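Local coordinates for glycerol kinase, putative (Plasmodium falciparum, PDB 2W40), which probably phosphorylates glycerol to sn-glycerol 3-phosphate at the expense of ATP, at residues V5-D10 and V18-E23; I75-G80 and V456-S461; S221-F226 and Y295-N300; G227-E232 and I240-C245. All coordinates share one frame; numbering follows the deposited sequence.

All four contacts reach one mixed sheet, ordered 27-34, 15-21, 3-11, 74-83, 241-247, 225-228. Contact 1 pairs strands 3-11 and 15-21, and contact 2, about 10 Å away between centres, sets the adjoining strand 74-83 against the loop after helix 443-455. Contact 4, about 13 Å from contact 2 between centres, supplies the next two strands and joins strand 74-83 through backbone bonds of Ile79 to Pro241 and Thr243. Contact 3, its centre about 15 Å from that of contact 4, continues from strand 225-228 to the C-terminal FGGY region. Contacts 2, 3 and 4 lie away from the ADP site; in contact 1 the Phe19 side chain is about 11 Å from Gly416, which binds ADP in another structure of this protein; no ADP is bound here.

Contact 1. Residues V5-D10 and V18-E23; sequences VILSID and VFFYDE
Leu7 lays its CD1 methyl over one face of the Phe20 ring, 3.9 Å from the ring centroid and only 17° off the normal, a clear CH-pi contact. With CG anti to the backbone N (chi1 170°), the leucine runs beside Phe20 in the same direction, and CD1 also meets Val18 CB at 3.9 Å. Val5 CG2 approaches the same ring at its edge. The two segments form an antiparallel hairpin, the first in the actin-like ATPase fold of FGGY kinases; in this superfamily the turn of this hairpin generally faces the nucleotide phosphates. Four backbone bonds fix the register: Ile6 exchanges two with Tyr21, and Ser8 two with Phe19, the Ser8 N to Phe19 O bond being essentially straight (2.7 Å, 179°). Ile6, Ser8, Phe19 and Tyr21 project from the other face. There Ser8 CB sits at the edge of the Tyr21 ring, 4.0 Å from CE2, while Ser8 O lies at the edge of the Phe19 ring, in its plane. Ser8 OG and Tyr21 OH both bond to Ser445, so helix 443-455 covers this face; Leu56, Leu59 and Leu67 of helix 49-70 pack against Ile9, Val18 and Phe20 respectively on the Leu7 side.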
loop_
_atom_site.group_PDB
_atom_site.type_symbol
_atom_site.label_atom_id
_atom_site.label_comp_id
_atom_site.label_asym_id
_atom_site.label_seq_id
_atom_site.Cartn_x
_atom_site.Cartn_y
_atom_site.Cartn_z
ATOM N N VAL C 5 8.498 45.988 -11.484
ATOM C CA VAL C 5 8.481 44.549 -11.306
ATOM C C VAL C 5 8.379 43.764 -12.590
ATOM O O VAL C 5 7.974 44.272 -13.603
ATOM C CB VAL C 5 7.313 44.096 -10.366
ATOM C CG1 VAL C 5 7.410 44.720 -8.882
ATOM C CG2 VAL C 5 6.020 44.391 -11.031
ATOM N N ILE C 6 8.791 42.510 -12.477
ATOM C CA ILE C 6 8.722 41.500 -13.535
ATOM C C ILE C 6 7.678 40.479 -13.049
ATOM O O ILE C 6 7.807 39.935 -11.939
ATOM C CB ILE C 6 10.051 40.810 -13.784
ATOM C CG1 ILE C 6 11.149 41.807 -14.120
ATOM C CG2 ILE C 6 9.910 39.683 -14.882
ATOM C CD1 ILE C 6 12.528 41.169 -13.884
ATOM N N LEU C 7 6.674 40.207 -13.884
ATOM C CA LEU C 7 5.714 39.101 -13.539
ATOM C C LEU C 7 6.246 37.799 -14.148
ATOM O O LEU C 7 6.470 37.735 -15.357
ATOM C CB LEU C 7 4.277 39.366 -13.991
ATOM C CG LEU C 7 3.211 38.293 -13.941
ATOM C CD1 LEU C 7 3.164 37.624 -12.544
ATOM C CD2 LEU C 7 1.861 38.661 -14.525
ATOM N N SER C 8 6.441 36.779 -13.288
ATOM C CA SER C 8 6.828 35.453 -13.770
ATOM C C SER C 8 5.657 34.507 -13.463
ATOM O O SER C 8 5.295 34.392 -12.259
ATOM C CB SER C 8 8.153 34.981 -13.136
ATOM O OG SER C 8 8.434 33.670 -13.575
ATOM N N ILE C 9 5.051 33.893 -14.519
ATOM C CA ILE C 9 3.936 32.979 -14.321
ATOM C C ILE C 9 4.536 31.558 -14.436
ATOM O O ILE C 9 5.178 31.221 -15.469
ATOM C CB ILE C 9 2.854 33.166 -15.400
ATOM C CG1 ILE C 9 2.249 34.606 -15.262
ATOM C CG2 ILE C 9 1.881 31.945 -15.338
ATOM C CD1 ILE C 9 1.472 35.032 -16.497
ATOM N N ASP C 10 4.283 30.704 -13.421
ATOM C CA ASP C 10 4.668 29.277 -13.487
ATOM C C ASP C 10 3.366 28.454 -13.401
ATOM O O ASP C 10 2.739 28.353 -12.377
ATOM C CB ASP C 10 5.630 28.969 -12.350
ATOM C CG ASP C 10 5.999 27.537 -12.193
ATOM O OD1 ASP C 10 5.704 26.731 -13.081
ATOM O OD2 ASP C 10 6.680 27.218 -11.122
ATOM N N VAL C 18 2.037 32.723 -9.429
ATOM C CA VAL C 18 2.498 34.053 -9.908
ATOM C C VAL C 18 3.526 34.617 -8.936
ATOM O O VAL C 18 3.381 34.475 -7.706
ATOM C CB VAL C 18 1.357 35.052 -10.175
ATOM C CG1 VAL C 18 0.304 34.575 -11.262
ATOM C CG2 VAL C 18 0.581 35.445 -8.854
ATOM N N PHE C 19 4.603 35.141 -9.520
ATOM C CA PHE C 19 5.730 35.741 -8.812
ATOM C C PHE C 19 5.995 37.071 -9.381
ATOM O O PHE C 19 6.145 37.222 -10.599
ATOM C CB PHE C 19 6.970 34.914 -8.915
ATOM C CG PHE C 19 6.825 33.571 -8.303
ATOM C CD1 PHE C 19 7.216 33.338 -7.030
ATOM C CD2 PHE C 19 6.315 32.537 -9.031
ATOM C CE1 PHE C 19 7.127 32.121 -6.479
ATOM C CE2 PHE C 19 6.196 31.332 -8.490
ATOM C CZ PHE C 19 6.593 31.122 -7.170
ATOM N N PHE C 20 5.982 38.069 -8.518
ATOM C CA PHE C 20 6.439 39.427 -8.898
ATOM C C PHE C 20 7.826 39.619 -8.305
ATOM O O PHE C 20 7.989 39.580 -7.085
ATOM C CB PHE C 20 5.447 40.517 -8.473
ATOM C CG PHE C 20 4.075 40.321 -9.025
ATOM C CD1 PHE C 20 3.625 41.049 -10.084
ATOM C CD2 PHE C 20 3.198 39.319 -8.476
ATOM C CE1 PHE C 20 2.324 40.855 -10.570
ATOM C CE2 PHE C 20 1.904 39.160 -8.944
ATOM C CZ PHE C 20 1.496 39.904 -10.032
ATOM N N TYR C 21 8.775 39.805 -9.187
ATOM C CA TYR C 21 10.148 40.038 -8.857
ATOM C C TYR C 21 10.521 41.503 -9.039
ATOM O O TYR C 21 10.161 42.118 -10.027
ATOM C CB TYR C 21 11.108 39.199 -9.679
ATOM C CG TYR C 21 11.064 37.710 -9.384
ATOM C CD1 TYR C 21 11.974 37.166 -8.506
ATOM C CD2 TYR C 21 10.273 36.825 -10.097
ATOM C CE1 TYR C 21 12.016 35.847 -8.204
ATOM C CE2 TYR C 21 10.279 35.503 -9.760
ATOM C CZ TYR C 21 11.193 34.998 -8.840
ATOM O OH TYR C 21 11.282 33.661 -8.527
ATOM N N ASP C 22 11.257 42.027 -8.067
ATOM C CA ASP C 22 11.853 43.363 -8.256
ATOM C C ASP C 22 13.083 43.152 -9.188
ATOM O O ASP C 22 13.421 42.052 -9.553
ATOM C CB ASP C 22 12.210 44.029 -6.926
ATOM C CG ASP C 22 13.386 43.423 -6.210
ATOM O OD1 ASP C 22 14.208 42.663 -6.753
ATOM O OD2 ASP C 22 13.523 43.859 -5.020
ATOM N N GLU C 23 13.795 44.227 -9.564
ATOM C CA GLU C 23 14.880 44.128 -10.509
ATOM C C GLU C 23 16.181 43.622 -9.961
ATOM O O GLU C 23 17.144 43.466 -10.706
ATOM C CB GLU C 23 15.015 45.437 -11.279
ATOM C CG GLU C 23 13.729 45.805 -12.019
ATOM C CD GLU C 23 13.745 47.062 -12.835
ATOM O OE1 GLU C 23 14.326 48.019 -12.338
ATOM O OE2 GLU C 23 13.183 47.093 -13.953
#

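Contact 2. Residues I75-G80 and V456-S461; sequences IIKCIG and VKIWDS. With EDO (1,2-ethanediol), chain B; GOL (glycerol), chain D.
Cys78 presses its sulfur against Val456, with SG 3.7 Å from CG2, and this is the tight part of an otherwise sparse contact. The thiol occupies the position between the backbone N and the carbonyl carbon (chi1 51°), which directs it from the strand at the loop. Ile458 reaches the same sulfur with CD1 at 4.2 Å, so the two branched side chains share SG. That methyl also touches Lys77 CB, 4.1 Å away. Two consecutive strand residues thus face the loop, a departure from strict alternation that accompanies the helical backbone angles of Lys77. No hydrogen bond crosses directly between the segments.

The outer side is polar and looser. Lys77, bent at chi2 and chi4, brings NZ within 2.7 Å of O2 of a bound glycerol, and the same amine forms a salt bridge with Glu23. The glycerol donates from O1 to Val456 O at 2.9 Å, linking strand to loop on the outer side, away from the nucleotide site. Elsewhere on the strand, Ile76 N donates to O1 of an ethanediol in a nearly straight bond (171°).

The loop opens with a Schellman motif whose C-prime residue, Lys457, has positive phi and ends helix 443-455. That helix also touches Cys78 through Ala452, while Thr243 of strand 241-247 meets both Cys78 and Val456. On the other flank, Ile6 of strand 3-11 packs against Ile458 and Trp459.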
loop_
_atom_site.group_PDB
_atom_site.type_symbol
_atom_site.label_atom_id
_atom_site.label_comp_id
_atom_site.label_asym_id
_atom_site.label_seq_id
_atom_site.Cartn_x
_atom_site.Cartn_y
_atom_site.Cartn_z
ATOM N N ILE C 75 5.140 49.587 -11.816
ATOM C CA ILE C 75 5.384 49.413 -13.256
ATOM C C ILE C 75 5.697 47.926 -13.510
ATOM O O ILE C 75 6.736 47.421 -13.051
ATOM C CB ILE C 75 6.543 50.273 -13.858
ATOM C CG1 ILE C 75 6.187 51.788 -13.680
ATOM C CG2 ILE C 75 6.798 49.902 -15.357
ATOM C CD1 ILE C 75 7.388 52.766 -13.855
ATOM N N ILE C 76 4.810 47.264 -14.257
ATOM C CA ILE C 76 5.085 45.848 -14.685
ATOM C C ILE C 76 5.866 45.960 -15.982
ATOM O O ILE C 76 5.343 46.415 -16.955
ATOM C CB ILE C 76 3.789 45.000 -14.891
ATOM C CG1 ILE C 76 2.919 45.130 -13.663
ATOM C CG2 ILE C 76 4.144 43.600 -15.205
ATOM C CD1 ILE C 76 1.596 44.624 -13.748
ATOM N N LYS C 77 7.130 45.604 -15.963
ATOM C CA LYS C 77 8.023 45.816 -17.095
ATOM C C LYS C 77 7.773 44.803 -18.215
ATOM O O LYS C 77 7.867 45.104 -19.411
ATOM C CB LYS C 77 9.467 45.708 -16.649
ATOM C CG LYS C 77 9.919 46.906 -15.753
ATOM C CD LYS C 77 9.856 48.131 -16.532
ATOM C CE LYS C 77 10.738 49.201 -15.915
ATOM N NZ LYS C 77 12.266 48.855 -15.995
ATOM N N CYS C 78 7.505 43.575 -17.775
ATOM C CA CYS C 78 7.359 42.453 -18.715
ATOM C C CYS C 78 6.803 41.255 -17.976
ATOM O O CYS C 78 6.743 41.221 -16.745
ATOM C CB CYS C 78 8.695 42.104 -19.300
ATOM S SG CYS C 78 9.967 41.860 -18.140
ATOM N N ILE C 79 6.464 40.219 -18.777
ATOM C CA ILE C 79 5.899 38.961 -18.287
ATOM C C ILE C 79 6.733 37.830 -18.862
ATOM O O ILE C 79 6.975 37.812 -20.064
ATOM C CB ILE C 79 4.390 38.804 -18.669
ATOM C CG1 ILE C 79 3.585 39.921 -18.043
ATOM C CG2 ILE C 79 3.909 37.401 -18.369
ATOM C CD1 ILE C 79 2.147 40.044 -18.717
ATOM N N GLY C 80 7.186 36.905 -18.026
ATOM C CA GLY C 80 7.763 35.614 -18.481
ATOM C C GLY C 80 6.802 34.467 -18.098
ATOM O O GLY C 80 6.104 34.521 -17.078
ATOM N N VAL C 456 13.807 42.702 -22.414
ATOM C CA VAL C 456 13.539 44.140 -22.387
ATOM C C VAL C 456 14.684 45.009 -21.774
ATOM O O VAL C 456 14.475 46.204 -21.475
ATOM C CB VAL C 456 12.192 44.466 -21.714
ATOM C CG1 VAL C 456 10.989 43.896 -22.506
ATOM C CG2 VAL C 456 12.134 43.995 -20.259
ATOM N N LYS C 457 15.862 44.403 -21.651
ATOM C CA LYS C 457 17.105 45.053 -21.245
ATOM C C LYS C 457 17.068 45.633 -19.828
ATOM O O LYS C 457 17.648 46.728 -19.548
ATOM C CB LYS C 457 17.437 46.192 -22.193
ATOM C CG LYS C 457 17.237 45.958 -23.713
ATOM C CD LYS C 457 18.101 44.941 -24.165
ATOM C CE LYS C 457 18.181 44.934 -25.761
ATOM N NZ LYS C 457 18.740 43.619 -26.155
ATOM N N ILE C 458 16.432 44.905 -18.898
ATOM C CA ILE C 458 16.450 45.289 -17.445
ATOM C C ILE C 458 17.881 45.289 -16.944
ATOM O O ILE C 458 18.278 46.175 -16.189
ATOM C CB ILE C 458 15.587 44.377 -16.550
ATOM C CG1 ILE C 458 14.141 44.516 -16.981
ATOM C CG2 ILE C 458 15.847 44.706 -15.096
ATOM C CD1 ILE C 458 13.052 43.859 -16.128
ATOM N N TRP C 459 18.641 44.276 -17.368
ATOM C CA TRP C 459 20.062 44.154 -17.103
ATOM C C TRP C 459 20.648 44.068 -18.501
ATOM O O TRP C 459 19.985 43.575 -19.475
ATOM C CB TRP C 459 20.329 42.848 -16.338
ATOM C CG TRP C 459 19.335 42.576 -15.246
ATOM C CD1 TRP C 459 19.301 43.112 -13.992
ATOM C CD2 TRP C 459 18.231 41.605 -15.268
ATOM N NE1 TRP C 459 18.249 42.613 -13.284
ATOM C CE2 TRP C 459 17.561 41.708 -14.054
ATOM C CE3 TRP C 459 17.710 40.754 -16.245
ATOM C CZ2 TRP C 459 16.420 40.957 -13.742
ATOM C CZ3 TRP C 459 16.597 39.995 -15.929
ATOM C CH2 TRP C 459 15.948 40.102 -14.716
ATOM N N ASP C 460 21.910 44.370 -18.565
ATOM C CA ASP C 460 22.656 44.352 -19.847
ATOM C C ASP C 460 22.811 42.968 -20.505
ATOM O O ASP C 460 22.624 42.789 -21.767
ATOM C CB ASP C 460 24.008 45.007 -19.571
ATOM C CG ASP C 460 23.843 46.431 -18.966
ATOM O OD1 ASP C 460 23.043 47.216 -19.568
ATOM O OD2 ASP C 460 24.428 46.757 -17.871
ATOM N N SER C 461 23.117 41.983 -19.644
ATOM C CA SER C 461 23.658 40.715 -20.073
ATOM C C SER C 461 23.343 39.721 -18.999
ATOM O O SER C 461 23.190 40.082 -17.869
ATOM C CB SER C 461 25.203 40.746 -20.177
ATOM O OG SER C 461 25.850 40.899 -18.902
HETATM C C1 EDO B . 1.308 47.988 -15.329
HETATM O O1 EDO B . 2.563 48.672 -15.221
HETATM C C2 EDO B . 0.065 48.374 -14.493
HETATM O O2 EDO B . 0.375 48.812 -13.148
HETATM C C1 GOL D . 14.080 49.244 -20.010
HETATM O O1 GOL D . 14.477 48.119 -19.275
HETATM C C2 GOL D . 12.597 49.602 -19.886
HETATM O O2 GOL D . 12.070 49.685 -18.573
HETATM C C3 GOL D . 12.311 50.866 -20.704
HETATM O O3 GOL D . 11.487 51.828 -20.051
#

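Contact 3. Residues S221-F226 and Y295-N300; sequences SNCSNF and YKFNDN. With EDO (1,2-ethanediol), chain E.
Phe297 O takes the N-H of Cys223 at 2.9 Å, in the carbonyl plane and on a lone pair; Ser221 OG also lies 3.0 Å from Phe297 O. One residue earlier in both segments, Asn222 and Lys296 exchange two bonds. Asn222 N donates almost straight to Lys296 O (175°), and Asn222 OD1 receives Lys296 N at 2.9 Å in the plane of the amide carbonyl. A chi1 of -64° sets the asparagine CG anti to the carbonyl carbon; the OD1 end accepts Lys296 N as a backbone carbonyl would, while ND2 donates to Cys245 O. This pairing joins the two FGGY halves: segment 221-226 leads into the edge strand 225-228 of the N-terminal region, and segment 295-300 runs from the end of strand 290-295 into the loop before strand 304-311 in the C-terminal one. Cys223 SG approaches the Phe297 ring obliquely, 4.6 Å from its centroid, and both residues rest on Leu451 of helix 443-455. The outer edge is bridged by solvent. One water accepts from Ser221 N and donates to Asp299 OD1, at 2.6 Å from that oxygen; a second donates to both Ser221 OG and Asp299 OD2. An ethanediol links Lys296 NZ to Asp299 OD1.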
loop_
_atom_site.group_PDB
_atom_site.type_symbol
_atom_site.label_atom_id
_atom_site.label_comp_id
_atom_site.label_asym_id
_atom_site.label_seq_id
_atom_site.Cartn_x
_atom_site.Cartn_y
_atom_site.Cartn_z
ATOM N N SER C 221 12.375 31.736 -30.114
ATOM C CA SER C 221 13.474 31.640 -29.126
ATOM C C SER C 221 12.889 31.991 -27.735
ATOM O O SER C 221 11.723 32.436 -27.582
ATOM C CB SER C 221 14.656 32.584 -29.521
ATOM O OG SER C 221 14.225 33.936 -29.390
ATOM N N ASN C 222 13.648 31.715 -26.696
ATOM C CA ASN C 222 13.156 31.888 -25.338
ATOM C C ASN C 222 12.963 33.358 -24.874
ATOM O O ASN C 222 12.121 33.624 -24.036
ATOM C CB ASN C 222 14.047 31.154 -24.307
ATOM C CG ASN C 222 14.048 29.633 -24.505
ATOM O OD1 ASN C 222 15.064 28.999 -24.799
ATOM N ND2 ASN C 222 12.867 29.068 -24.387
ATOM N N CYS C 223 13.790 34.270 -25.403
ATOM C CA CYS C 223 13.607 35.698 -25.210
ATOM C C CYS C 223 13.047 36.221 -26.561
ATOM O O CYS C 223 13.707 36.148 -27.587
ATOM C CB CYS C 223 14.966 36.299 -24.982
ATOM S SG CYS C 223 15.795 35.836 -23.472
ATOM N N SER C 224 11.852 36.775 -26.567
ATOM C CA SER C 224 11.199 37.142 -27.835
ATOM C C SER C 224 10.016 38.064 -27.601
ATOM O O SER C 224 9.652 38.291 -26.497
ATOM C CB SER C 224 10.827 35.862 -28.645
ATOM O OG SER C 224 10.659 36.168 -30.050
ATOM N N ASN C 225 9.421 38.604 -28.649
ATOM C CA ASN C 225 8.177 39.343 -28.564
ATOM C C ASN C 225 7.057 38.341 -28.756
ATOM O O ASN C 225 6.749 37.984 -29.885
ATOM C CB ASN C 225 8.123 40.379 -29.640
ATOM C CG ASN C 225 6.886 41.281 -29.527
ATOM O OD1 ASN C 225 6.073 41.054 -28.665
ATOM N ND2 ASN C 225 6.794 42.351 -30.359
ATOM N N PHE C 226 6.510 37.888 -27.651
ATOM C CA PHE C 226 5.340 37.000 -27.678
ATOM C C PHE C 226 3.988 37.712 -27.780
ATOM O O PHE C 226 2.943 37.053 -27.940
ATOM C CB PHE C 226 5.367 36.048 -26.492
ATOM C CG PHE C 226 6.496 35.068 -26.507
ATOM C CD1 PHE C 226 6.408 33.862 -27.225
ATOM C CD2 PHE C 226 7.698 35.352 -25.853
ATOM C CE1 PHE C 226 7.528 33.018 -27.297
ATOM C CE2 PHE C 226 8.743 34.479 -25.887
ATOM C CZ PHE C 226 8.690 33.354 -26.615
ATOM N N TYR C 295 18.194 25.691 -23.812
ATOM C CA TYR C 295 17.672 27.043 -24.061
ATOM C C TYR C 295 18.268 27.526 -25.380
ATOM O O TYR C 295 19.301 27.029 -25.825
ATOM C CB TYR C 295 17.996 27.977 -22.863
ATOM C CG TYR C 295 19.459 27.929 -22.409
ATOM C CD1 TYR C 295 20.457 28.595 -23.128
ATOM C CD2 TYR C 295 19.854 27.126 -21.366
ATOM C CE1 TYR C 295 21.775 28.447 -22.752
ATOM C CE2 TYR C 295 21.189 27.034 -20.996
ATOM C CZ TYR C 295 22.130 27.707 -21.684
ATOM O OH TYR C 295 23.521 27.595 -21.316
ATOM N N LYS C 296 17.653 28.552 -25.947
ATOM C CA LYS C 296 18.139 29.324 -27.086
ATOM C C LYS C 296 17.548 30.672 -26.837
ATOM O O LYS C 296 16.435 30.908 -27.134
ATOM C CB LYS C 296 17.650 28.752 -28.441
ATOM C CG LYS C 296 18.102 29.528 -29.678
ATOM C CD LYS C 296 17.562 28.968 -30.941
ATOM C CE LYS C 296 17.639 29.973 -32.012
ATOM N NZ LYS C 296 17.321 29.487 -33.380
ATOM N N PHE C 297 18.353 31.592 -26.320
ATOM C CA PHE C 297 17.781 32.869 -25.948
ATOM C C PHE C 297 17.253 33.673 -27.174
ATOM O O PHE C 297 16.142 34.206 -27.123
ATOM C CB PHE C 297 18.837 33.749 -25.133
ATOM C CG PHE C 297 19.033 33.346 -23.704
ATOM C CD1 PHE C 297 18.894 32.060 -23.268
ATOM C CD2 PHE C 297 19.408 34.273 -22.761
ATOM C CE1 PHE C 297 19.133 31.672 -21.978
ATOM C CE2 PHE C 297 19.602 33.888 -21.432
ATOM C CZ PHE C 297 19.497 32.567 -21.057
ATOM N N ASN C 298 18.151 33.906 -28.135
ATOM C CA ASN C 298 17.927 34.732 -29.306
ATOM C C ASN C 298 17.970 33.941 -30.604
ATOM O O ASN C 298 18.584 32.869 -30.697
ATOM C CB ASN C 298 18.986 35.851 -29.370
ATOM C CG ASN C 298 18.918 36.786 -28.159
ATOM O OD1 ASN C 298 17.823 37.145 -27.643
ATOM N ND2 ASN C 298 20.093 37.177 -27.681
ATOM N N ASP C 299 17.278 34.501 -31.591
ATOM C CA ASP C 299 17.115 33.826 -32.893
ATOM C C ASP C 299 18.428 33.395 -33.576
ATOM O O ASP C 299 18.503 32.313 -34.153
ATOM C CB ASP C 299 16.320 34.736 -33.832
ATOM C CG ASP C 299 14.908 34.899 -33.368
ATOM O OD1 ASP C 299 14.410 33.843 -32.918
ATOM O OD2 ASP C 299 14.316 36.023 -33.438
ATOM N N ASN C 300 19.494 34.183 -33.412
ATOM C CA ASN C 300 20.746 33.888 -34.095
ATOM C C ASN C 300 21.659 33.013 -33.265
ATOM O O ASN C 300 22.768 32.696 -33.716
ATOM C CB ASN C 300 21.414 35.228 -34.373
ATOM C CG ASN C 300 20.698 36.041 -35.480
ATOM O OD1 ASN C 300 19.994 35.479 -36.379
ATOM N ND2 ASN C 300 20.920 37.391 -35.458
HETATM C C1 EDO E . 13.743 29.572 -32.443
HETATM O O1 EDO E . 14.548 28.478 -32.992
HETATM C C2 EDO E . 13.524 30.653 -33.494
HETATM O O2 EDO E . 14.796 31.293 -33.623
HETATM O O HOH W 1 11.845 33.918 -32.346
HETATM O O HOH W 2 13.292 36.261 -30.746
#

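Contact 4. Residues G227-E232 and I240-C245; sequences GLVKSE and IPITGC. With EDO (1,2-ethanediol), chain F.
Gly227 offers its carbonyl oxygen to Ile242 N, which donates at 2.9 Å almost head-on, with a C=O...N angle of 174°. The same oxygen lies 3.4 Å from Pro241 CA in a CA-H...O contact. The positive phi of Gly227 is a backbone conformation suited to a residue without a side chain. Leu228 comes next, opposite Pro241 in an antiparallel non-hydrogen-bonded pair whose CA atoms are 4.5 Å apart. Val229 then donates its N to Ile240 O, a straight bond of 3.0 Å (174° at the hydrogen) in which the donor is tilted 27° from the carbonyl plane. Its CG2, anti to the carbonyl carbon, stands beside the same N whose hydrogen bonds Ile240 O, and lies 3.4 Å from that oxygen. The same methyl meets Ile242 CG1 at 4.1 Å, the two side chains crossing at about a right angle. This is an antiparallel strand pair at the margin of the N-terminal sheet, with strand 225-228 outermost. Strand 74-83 adjoins strand 241-247 on the inner side, where Ile79 packs on Val229 and Ile240, while Leu175 and Thr176 of helix 167-176 cover Ile242.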
loop_
_atom_site.group_PDB
_atom_site.type_symbol
_atom_site.label_atom_id
_atom_site.label_comp_id
_atom_site.label_asym_id
_atom_site.label_seq_id
_atom_site.Cartn_x
_atom_site.Cartn_y
_atom_site.Cartn_z
ATOM N N GLY C 227 4.010 39.056 -27.677
ATOM C CA GLY C 227 2.840 39.851 -27.787
ATOM C C GLY C 227 2.539 40.659 -26.599
ATOM O O GLY C 227 3.129 40.564 -25.568
ATOM N N LEU C 228 1.498 41.413 -26.789
ATOM C CA LEU C 228 0.911 42.310 -25.815
ATOM C C LEU C 228 -0.272 41.664 -25.141
ATOM O O LEU C 228 -1.156 41.093 -25.759
ATOM C CB LEU C 228 0.432 43.600 -26.486
ATOM C CG LEU C 228 1.335 44.547 -27.212
ATOM C CD1 LEU C 228 0.517 45.674 -27.932
ATOM C CD2 LEU C 228 2.507 45.097 -26.321
ATOM N N VAL C 229 -0.341 41.799 -23.827
ATOM C CA VAL C 229 -1.545 41.407 -23.097
ATOM C C VAL C 229 -2.692 42.353 -23.535
ATOM O O VAL C 229 -2.569 43.631 -23.457
ATOM C CB VAL C 229 -1.399 41.462 -21.560
ATOM C CG1 VAL C 229 -2.704 41.130 -20.871
ATOM C CG2 VAL C 229 -0.250 40.462 -21.143
ATOM N N LYS C 230 -3.803 41.701 -23.933
ATOM C CA LYS C 230 -4.991 42.368 -24.316
ATOM C C LYS C 230 -6.256 41.816 -23.653
ATOM O O LYS C 230 -7.358 42.424 -23.848
ATOM C CB LYS C 230 -5.199 42.337 -25.842
ATOM C CG LYS C 230 -4.114 43.032 -26.643
ATOM C CD LYS C 230 -4.111 44.550 -26.401
ATOM C CE LYS C 230 -3.515 45.419 -27.565
ATOM N NZ LYS C 230 -3.667 46.925 -27.386
ATOM N N SER C 231 -6.156 40.689 -22.932
ATOM C CA SER C 231 -7.328 40.104 -22.347
ATOM C C SER C 231 -8.097 41.031 -21.429
ATOM O O SER C 231 -7.551 41.570 -20.463
ATOM C CB SER C 231 -7.104 38.769 -21.630
ATOM O OG SER C 231 -8.272 38.317 -20.995
ATOM N N GLU C 232 -9.398 41.095 -21.656
ATOM C CA GLU C 232 -10.252 41.961 -20.819
ATOM C C GLU C 232 -10.390 41.466 -19.377
ATOM O O GLU C 232 -10.854 42.223 -18.461
ATOM C CB GLU C 232 -11.647 42.031 -21.471
ATOM C CG GLU C 232 -12.296 40.613 -21.615
ATOM C CD GLU C 232 -11.844 39.774 -22.919
ATOM O OE1 GLU C 232 -11.030 40.289 -23.764
ATOM O OE2 GLU C 232 -12.316 38.582 -23.060
ATOM N N ILE C 240 1.082 45.285 -21.577
ATOM C CA ILE C 240 2.291 44.775 -20.968
ATOM C C ILE C 240 2.769 43.632 -21.860
ATOM O O ILE C 240 1.959 42.758 -22.196
ATOM C CB ILE C 240 2.013 44.263 -19.556
ATOM C CG1 ILE C 240 1.558 45.399 -18.625
ATOM C CG2 ILE C 240 3.211 43.629 -18.962
ATOM C CD1 ILE C 240 2.507 46.598 -18.554
ATOM N N PRO C 241 4.073 43.618 -22.235
ATOM C CA PRO C 241 4.573 42.598 -23.187
ATOM C C PRO C 241 4.991 41.281 -22.492
ATOM O O PRO C 241 5.470 41.287 -21.365
ATOM C CB PRO C 241 5.803 43.258 -23.758
ATOM C CG PRO C 241 6.355 44.023 -22.582
ATOM C CD PRO C 241 5.191 44.509 -21.805
ATOM N N ILE C 242 4.779 40.180 -23.196
ATOM C CA ILE C 242 5.183 38.861 -22.789
ATOM C C ILE C 242 6.491 38.656 -23.566
ATOM O O ILE C 242 6.512 38.636 -24.823
ATOM C CB ILE C 242 4.142 37.770 -23.189
ATOM C CG1 ILE C 242 2.816 38.036 -22.465
ATOM C CG2 ILE C 242 4.705 36.375 -22.856
ATOM C CD1 ILE C 242 1.596 37.205 -23.037
ATOM N N THR C 243 7.575 38.548 -22.815
ATOM C CA THR C 243 8.906 38.622 -23.415
ATOM C C THR C 243 9.832 37.443 -23.121
ATOM O O THR C 243 10.984 37.381 -23.602
ATOM C CB THR C 243 9.602 39.926 -22.973
ATOM O OG1 THR C 243 9.743 39.927 -21.540
ATOM C CG2 THR C 243 8.772 41.122 -23.385
ATOM N N GLY C 244 9.362 36.480 -22.329
ATOM C CA GLY C 244 10.094 35.262 -22.169
ATOM C C GLY C 244 9.183 34.093 -21.997
ATOM O O GLY C 244 8.131 34.216 -21.437
ATOM N N CYS C 245 9.589 32.952 -22.544
ATOM C CA CYS C 245 8.842 31.724 -22.467
ATOM C C CYS C 245 9.708 30.538 -22.570
ATOM O O CYS C 245 10.539 30.463 -23.456
ATOM C CB CYS C 245 7.895 31.703 -23.621
ATOM S SG CYS C 245 6.639 30.335 -23.622
HETATM C C1 EDO F . -0.249 40.740 -29.094
HETATM O O1 EDO F . -1.769 41.002 -28.540
HETATM C C2 EDO F . 0.339 41.397 -30.326
HETATM O O2 EDO F . 1.467 42.343 -30.221
#